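Long-range contact in aldehyde dehydrogenase (Staphylococcus aureus, PDB 6K10), which oxidises the carotenoid aldehyde 4,4'-diaponeurosporenal to 4,4'-diaponeurosporenoic acid with NAD+ in the biosynthesis of the virulence pigment staphyloxanthin: residues G219-V224 and A253-L258. The protein carries 1 engineered substitution. Residues are numbered along the deposited sequence; the frame is centred on the assembly and turned at random.
Sequences GGKSPV and APDYIL
The ring of Tyr256 lies over Pro223, whose CA sits beneath one face, offset toward the rim, while Pro223 CB comes 3.6 Å from Tyr256 CZ. At the ring's edge, in plane, stand Lys221 CB, Asp255 OD1, Leu258 CG and a water. That water gives a proton to Lys221 O and is hydrogen-bonded to Tyr256 OH at 2.6 Å; tyrosine suits the place because its ring packs on Pro223 while its hydroxyl meets this bridging water. With chi1 at 63°, CG falls between the backbone N and the carbonyl carbon, and the ring swings back toward the neighbouring strand. Proline offers a compact apolar side for the aromatic ring to lie along.

The two carboxylate oxygens of Asp255 have different partners. Lys221, its chain bent at both outer torsions, brings Lys221 NZ to Asp255 OD1 at 2.6 Å in a salt bridge, on the syn side and 23° out of the carboxylate plane; OD2 takes the N-H of Ile344. Lys221 NZ also donates to the carbonyls of Ile339 and Glu342, which anchors this charge pair to the 339-344 loop.

On the other face of the sheet, Val224 CG2 packs against Pro254 CB at 3.5 Å, the branched valine reaching across at an angle with one methyl to the proline ring. Ser222 OG turns instead to Ser372 on the adjoining strand.

Val224 N to Tyr256 O (3.0 Å) and Leu258 N to Val224 O (2.8 Å) join parallel strands 223-226 and 256-260; just ahead, Asp255 N bonds Ser222 O (2.8 Å). The strands form a beta-alpha-beta crossover through helix 232-244 in the catalytic domain of the aldehyde dehydrogenase fold, where the side chain of Ser222 is about 7 Å from that of Ser251, the engineered residue at the predicted catalytic position.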
loop_
_atom_site.group_PDB
_atom_site.type_symbol
_atom_site.label_atom_id
_atom_site.label_comp_id
_atom_site.label_asym_id
_atom_site.label_seq_id
_atom_site.Cartn_x
_atom_site.Cartn_y
_atom_site.Cartn_z
ATOM N N GLY A 219 1.758 3.583 -16.736
ATOM C CA GLY A 219 1.277 3.399 -18.087
ATOM C C GLY A 219 1.433 1.968 -18.579
ATOM O O GLY A 219 1.438 1.005 -17.809
ATOM N N GLY A 220 1.550 1.850 -19.892
ATOM C CA GLY A 220 1.520 0.589 -20.592
ATOM C C GLY A 220 0.625 0.714 -21.805
ATOM O O GLY A 220 0.212 1.811 -22.178
ATOM N N LYS A 221 0.319 -0.420 -22.424
ATOM C CA LYS A 221 -0.524 -0.458 -23.619
ATOM C C LYS A 221 -1.757 -1.294 -23.282
ATOM O O LYS A 221 -1.682 -2.525 -23.214
ATOM C CB LYS A 221 0.254 -1.009 -24.813
ATOM C CG LYS A 221 1.443 -0.128 -25.218
ATOM C CD LYS A 221 2.334 -0.789 -26.266
ATOM C CE LYS A 221 1.630 -0.922 -27.602
ATOM N NZ LYS A 221 1.345 0.403 -28.222
ATOM N N SER A 222 -2.886 -0.620 -23.060
ATOM C CA SER A 222 -4.112 -1.292 -22.639
ATOM C C SER A 222 -4.746 -2.023 -23.818
ATOM O O SER A 222 -5.106 -1.378 -24.805
ATOM C CB SER A 222 -5.094 -0.282 -22.055
ATOM O OG SER A 222 -4.558 0.378 -20.918
ATOM N N PRO A 223 -4.903 -3.343 -23.757
ATOM C CA PRO A 223 -5.489 -4.074 -24.883
ATOM C C PRO A 223 -7.004 -4.142 -24.830
ATOM O O PRO A 223 -7.614 -4.162 -23.764
ATOM C CB PRO A 223 -4.882 -5.476 -24.730
ATOM C CG PRO A 223 -4.690 -5.633 -23.259
ATOM C CD PRO A 223 -4.413 -4.250 -22.703
ATOM N N VAL A 224 -7.607 -4.167 -26.013
ATOM C CA VAL A 224 -9.018 -4.503 -26.177
ATOM C C VAL A 224 -9.072 -5.817 -26.939
ATOM O O VAL A 224 -8.526 -5.917 -28.044
ATOM C CB VAL A 224 -9.798 -3.406 -26.923
ATOM C CG1 VAL A 224 -11.257 -3.819 -27.130
ATOM C CG2 VAL A 224 -9.710 -2.090 -26.183
ATOM N N ALA A 253 -7.059 4.532 -22.042
ATOM C CA ALA A 253 -7.594 4.483 -23.389
ATOM C C ALA A 253 -7.214 3.162 -24.052
ATOM O O ALA A 253 -6.120 2.638 -23.825
ATOM C CB ALA A 253 -7.067 5.644 -24.225
ATOM N N PRO A 254 -8.104 2.595 -24.862
ATOM C CA PRO A 254 -7.707 1.464 -25.710
ATOM C C PRO A 254 -6.438 1.795 -26.478
ATOM O O PRO A 254 -6.416 2.705 -27.311
ATOM C CB PRO A 254 -8.908 1.299 -26.644
ATOM C CG PRO A 254 -10.062 1.729 -25.799
ATOM C CD PRO A 254 -9.538 2.903 -25.002
ATOM N N ASP A 255 -5.359 1.080 -26.163
ATOM C CA ASP A 255 -4.138 1.310 -26.921
ATOM C C ASP A 255 -4.173 0.572 -28.255
ATOM O O ASP A 255 -3.953 1.180 -29.305
ATOM C CB ASP A 255 -2.909 0.893 -26.108
ATOM C CG ASP A 255 -1.608 1.259 -26.799
ATOM O OD1 ASP A 255 -1.158 0.494 -27.680
ATOM O OD2 ASP A 255 -1.050 2.332 -26.474
ATOM N N TYR A 256 -4.468 -0.725 -28.232
ATOM C CA TYR A 256 -4.533 -1.531 -29.443
ATOM C C TYR A 256 -5.652 -2.551 -29.313
ATOM O O TYR A 256 -6.157 -2.811 -28.221
ATOM C CB TYR A 256 -3.187 -2.221 -29.735
ATOM C CG TYR A 256 -2.760 -3.211 -28.670
ATOM C CD1 TYR A 256 -2.004 -2.803 -27.578
ATOM C CD2 TYR A 256 -3.098 -4.558 -28.763
ATOM C CE1 TYR A 256 -1.606 -3.696 -26.606
ATOM C CE2 TYR A 256 -2.704 -5.465 -27.792
ATOM C CZ TYR A 256 -1.957 -5.028 -26.715
ATOM O OH TYR A 256 -1.559 -5.921 -25.745
ATOM N N ILE A 257 -6.024 -3.139 -30.448
ATOM C CA ILE A 257 -7.120 -4.096 -30.521
ATOM C C ILE A 257 -6.573 -5.448 -30.966
ATOM O O ILE A 257 -5.798 -5.526 -31.925
ATOM C CB ILE A 257 -8.231 -3.613 -31.474
ATOM C CG1 ILE A 257 -8.779 -2.260 -31.010
ATOM C CG2 ILE A 257 -9.347 -4.661 -31.588
ATOM C CD1 ILE A 257 -10.068 -1.813 -31.702
ATOM N N LEU A 258 -6.958 -6.500 -30.250
ATOM C CA LEU A 258 -6.798 -7.885 -30.680
ATOM C C LEU A 258 -8.196 -8.377 -31.019
ATOM O O LEU A 258 -9.016 -8.581 -30.116
ATOM C CB LEU A 258 -6.162 -8.738 -29.583
ATOM C CG LEU A 258 -4.677 -8.533 -29.297
ATOM C CD1 LEU A 258 -4.338 -9.131 -27.947
ATOM C CD2 LEU A 258 -3.805 -9.146 -30.389
HETATM O O HOH W 1 -0.228 -4.856 -23.731
HETATM O O HOH W 2 -3.619 2.401 -22.779
#